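Local structure of acidocalcisomal pyrophosphatase (5C5V) at residues G43-K46 and A47-A50; H71-H74 and S75-K78. The protein probably hydrolyses inorganic pyrophosphate with magnesium as cofactor and carries an EF-hand region beside its pyrophosphatase domain. All blocks are in the same frame, centred on the assembly; numbering follows the deposited sequence.

In the fold
Both interactions lie in the helical N-terminal part of the chain, consistent with the EF-hand region of this enzyme. They are far from the magnesium and imidodiphosphate site. Interaction 1 comes first and spans the early turns of helix 43-53. Interaction 2 follows at the start of helix 73-87. Strand 59-60 and helix 61-69 come between them in the sequence. The two centres are about 13 Å apart. A salt bridge between Asp44 and Lys78 links them directly, although it is modelled so short that its length is doubtful. Each contact is local to its helix, and the charge pair joins the two stretches side chain to side chain.

Interaction 1. Residues G43-K46 and A47-A50; sequences GDVK and AMKA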
loop_
_atom_site.group_PDB
_atom_site.type_symbol
_atom_site.label_atom_id
_atom_site.label_comp_id
_atom_site.label_asym_id
_atom_site.label_seq_id
_atom_site.Cartn_x
_atom_site.Cartn_y
_atom_site.Cartn_z
ATOM N N GLY A 43 58.193 9.830 25.429
ATOM C CA GLY A 43 59.036 10.799 24.728
ATOM C C GLY A 43 58.249 11.678 23.763
ATOM O O GLY A 43 58.279 12.903 23.869
ATOM N N ASP A 44 57.538 11.084 22.820
ATOM C CA ASP A 44 56.692 11.898 21.959
ATOM C C ASP A 44 55.358 12.194 22.655
ATOM O O ASP A 44 54.665 13.138 22.270
ATOM C CB ASP A 44 56.489 11.273 20.570
ATOM C CG ASP A 44 57.801 11.188 19.774
ATOM O OD1 ASP A 44 58.781 11.846 20.179
ATOM O OD2 ASP A 44 57.839 10.520 18.720
ATOM N N VAL A 45 54.992 11.362 23.638
ATOM C CA VAL A 45 53.745 11.521 24.409
ATOM C C VAL A 45 53.783 12.634 25.447
ATOM O O VAL A 45 52.817 13.390 25.587
ATOM C CB VAL A 45 53.339 10.215 25.125
ATOM C CG1 VAL A 45 52.226 10.482 26.150
ATOM C CG2 VAL A 45 52.893 9.171 24.094
ATOM N N LYS A 46 54.885 12.723 26.183
ATOM C CA LYS A 46 55.044 13.762 27.201
ATOM C C LYS A 46 54.885 15.108 26.511
ATOM O O LYS A 46 54.131 15.975 26.966
ATOM C CB LYS A 46 56.415 13.656 27.870
ATOM C CG LYS A 46 56.664 14.557 29.077
ATOM C CD LYS A 46 58.103 14.399 29.528
ATOM C CE LYS A 46 58.444 15.223 30.778
ATOM N NZ LYS A 46 57.737 14.765 32.011
ATOM N N ALA A 47 55.549 15.239 25.367
ATOM C CA ALA A 47 55.439 16.429 24.533
ATOM C C ALA A 47 54.003 16.659 24.057
ATOM O O ALA A 47 53.619 17.789 23.763
ATOM C CB ALA A 47 56.384 16.324 23.328
ATOM N N MET A 48 53.214 15.592 23.961
ATOM C CA MET A 48 51.853 15.716 23.449
ATOM C C MET A 48 50.835 16.214 24.485
ATOM O O MET A 48 50.144 17.200 24.243
ATOM C CB MET A 48 51.405 14.371 22.873
ATOM C CG MET A 48 49.920 14.251 22.613
ATOM S SD MET A 48 49.584 12.749 21.691
ATOM C CE MET A 48 50.226 11.492 22.781
ATOM N N LYS A 49 50.740 15.544 25.629
ATOM C CA LYS A 49 49.811 15.976 26.671
ATOM C C LYS A 49 50.173 17.367 27.211
ATOM O O LYS A 49 49.299 18.150 27.598
ATOM C CB LYS A 49 49.751 14.970 27.825
ATOM C CG LYS A 49 48.657 15.325 28.848
ATOM C CD LYS A 49 48.597 14.344 30.003
ATOM C CE LYS A 49 47.656 13.191 29.687
ATOM N NZ LYS A 49 47.496 12.285 30.863
ATOM N N ALA A 50 51.462 17.664 27.274
ATOM C CA ALA A 50 51.873 18.987 27.711
ATOM C C ALA A 50 51.388 20.024 26.697
ATOM O O ALA A 50 50.921 21.094 27.077
ATOM C CB ALA A 50 53.396 19.058 27.882
#
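Val45 and Met48 supply the apolar side-chain contact on this turn of helix. Met48 is extended through its first two torsions and then turns at chi3 (59°). That turn brings the methyl CE back to the valine. CE of Met48 lies 3.8 Å from Val45 CG2 and 4.0 Å from Val45 CG1, so it meets both branches. The two side chains run at a slant to each other.

The backbone bonds are helical. Val45 O accepts from Lys49 N at 3.0 Å, with an N-H...O angle of 161°. Met48 N also reaches Val45 O, at 2.8 Å, but this bond is bent and weak. One residue further on, Ala50 N donates to Lys46 O at 3.2 Å. Ala47 CB packs against the backbone, 3.8 Å from Asp44 O.

The charged ends find partners elsewhere. Asp44 faces Lys78 of helix 73-87, in the doubtfully short salt bridge that joins the two interactions. Lys49 forms a salt bridge with Glu30.

Met48 is buried and packs against helix 26-36, where it meets Cys33 and Leu36. Lys49 also touches Cys33. Met40 of the preceding loop packs on both Val45 and Met48.

Interaction 2. Residues H71-H74 and S75-K78; sequences HPVH and SRTK
Arg76 folds back over His71 and Val73 at the start of helix 73-87. Its CB lies near the backbone, with Arg76 CB 3.9 Å from Pro72 O. CG and CD then pass alongside His71, and Arg76 CD comes to 3.4 Å from His71 CB. Bends at chi2 (148°) and chi3 (58°) turn the rest of the chain toward Val73. NE approaches Val73 CA. Arg76 CZ lies 3.6 Å from Val73 CG2, and Val73 CA sits over one face of the guanidinium, near its rim. At the tip, Arg76 NH1 donates to His71 O at 3.0 Å. This oxygen lies in the guanidinium plane, but NH1 stands above the carbonyl plane of His71. Val73 CG2 also presses on Arg76 NH1 at 3.0 Å, a tight contact. Thr1 touches this side chain too.

Other bonds close the first turn. Pro72, at the N-cap position, takes a nearly straight bond (176°) from Arg76 N to Pro72 O at 3.3 Å. Thr77 OG1 donates to Val73 O at 2.9 Å. Outside this turn, the His71 ring meets Trp67 of helix 61-69, planes nearly perpendicular.

Arg76 thus holds the lead-in to the helix twice, by backbone and by side chain. Its positive guanidinium probably polarises the His71 carbonyl.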
loop_
_atom_site.group_PDB
_atom_site.type_symbol
_atom_site.label_atom_id
_atom_site.label_comp_id
_atom_site.label_asym_id
_atom_site.label_seq_id
_atom_site.Cartn_x
_atom_site.Cartn_y
_atom_site.Cartn_z
ATOM N N HIS A 71 52.029 19.627 14.525
ATOM C CA HIS A 71 53.061 18.593 14.664
ATOM C C HIS A 71 53.779 18.342 13.339
ATOM O O HIS A 71 53.268 18.721 12.277
ATOM C CB HIS A 71 52.448 17.282 15.164
ATOM C CG HIS A 71 52.131 17.279 16.624
ATOM N ND1 HIS A 71 53.040 16.875 17.578
ATOM C CD2 HIS A 71 51.005 17.620 17.295
ATOM C CE1 HIS A 71 52.491 16.969 18.776
ATOM N NE2 HIS A 71 51.262 17.429 18.633
ATOM N N PRO A 72 54.949 17.671 13.388
ATOM C CA PRO A 72 55.707 17.386 12.163
ATOM C C PRO A 72 55.095 16.177 11.443
ATOM O O PRO A 72 54.850 15.133 12.060
ATOM C CB PRO A 72 57.134 17.109 12.671
ATOM C CG PRO A 72 57.032 17.007 14.200
ATOM C CD PRO A 72 55.583 17.085 14.582
ATOM N N VAL A 73 54.827 16.344 10.146
ATOM C CA VAL A 73 54.010 15.399 9.380
ATOM C C VAL A 73 54.476 13.942 9.475
ATOM O O VAL A 73 53.698 13.016 9.215
ATOM C CB VAL A 73 53.936 15.811 7.875
ATOM C CG1 VAL A 73 53.142 14.784 7.060
ATOM C CG2 VAL A 73 53.274 17.177 7.729
ATOM N N HIS A 74 55.719 13.718 9.878
ATOM C CA HIS A 74 56.190 12.343 9.983
ATOM C C HIS A 74 55.695 11.656 11.261
ATOM O O HIS A 74 54.985 10.643 11.179
ATOM C CB HIS A 74 57.710 12.273 9.900
ATOM C CG HIS A 74 58.218 10.877 9.719
ATOM N ND1 HIS A 74 58.719 10.120 10.759
ATOM C CD2 HIS A 74 58.219 10.071 8.629
ATOM C CE1 HIS A 74 59.057 8.925 10.303
ATOM N NE2 HIS A 74 58.759 8.868 9.017
ATOM N N SER A 75 56.050 12.212 12.424
ATOM C CA SER A 75 55.662 11.641 13.714
ATOM C C SER A 75 54.131 11.495 13.843
ATOM O O SER A 75 53.623 10.527 14.437
ATOM C CB SER A 75 56.195 12.503 14.856
ATOM O OG SER A 75 55.220 13.455 15.251
ATOM N N ARG A 76 53.394 12.449 13.285
ATOM C CA ARG A 76 51.947 12.342 13.268
ATOM C C ARG A 76 51.549 11.017 12.659
ATOM O O ARG A 76 50.782 10.244 13.258
ATOM C CB ARG A 76 51.328 13.483 12.462
ATOM C CG ARG A 76 50.851 14.694 13.245
ATOM C CD ARG A 76 51.021 15.925 12.367
ATOM N NE ARG A 76 50.286 15.839 11.106
ATOM C CZ ARG A 76 50.537 16.623 10.058
ATOM N NH1 ARG A 76 51.503 17.535 10.141
ATOM N NH2 ARG A 76 49.848 16.494 8.925
ATOM N N THR A 77 52.085 10.761 11.465
ATOM C CA THR A 77 51.676 9.617 10.644
ATOM C C THR A 77 51.916 8.274 11.355
ATOM O O THR A 77 51.269 7.279 11.015
ATOM C CB THR A 77 52.353 9.635 9.252
ATOM O OG1 THR A 77 51.965 10.827 8.553
ATOM C CG2 THR A 77 51.897 8.435 8.418
ATOM N N LYS A 78 52.855 8.213 12.303
ATOM C CA LYS A 78 53.072 6.935 12.978
ATOM C C LYS A 78 51.832 6.542 13.796
ATOM O O LYS A 78 51.322 5.422 13.654
ATOM C CB LYS A 78 54.274 6.966 13.911
ATOM C CG LYS A 78 54.127 7.870 15.124
ATOM C CD LYS A 78 55.440 7.940 15.883
ATOM C CE LYS A 78 55.365 8.880 17.071
ATOM N NZ LYS A 78 56.669 8.925 17.811
#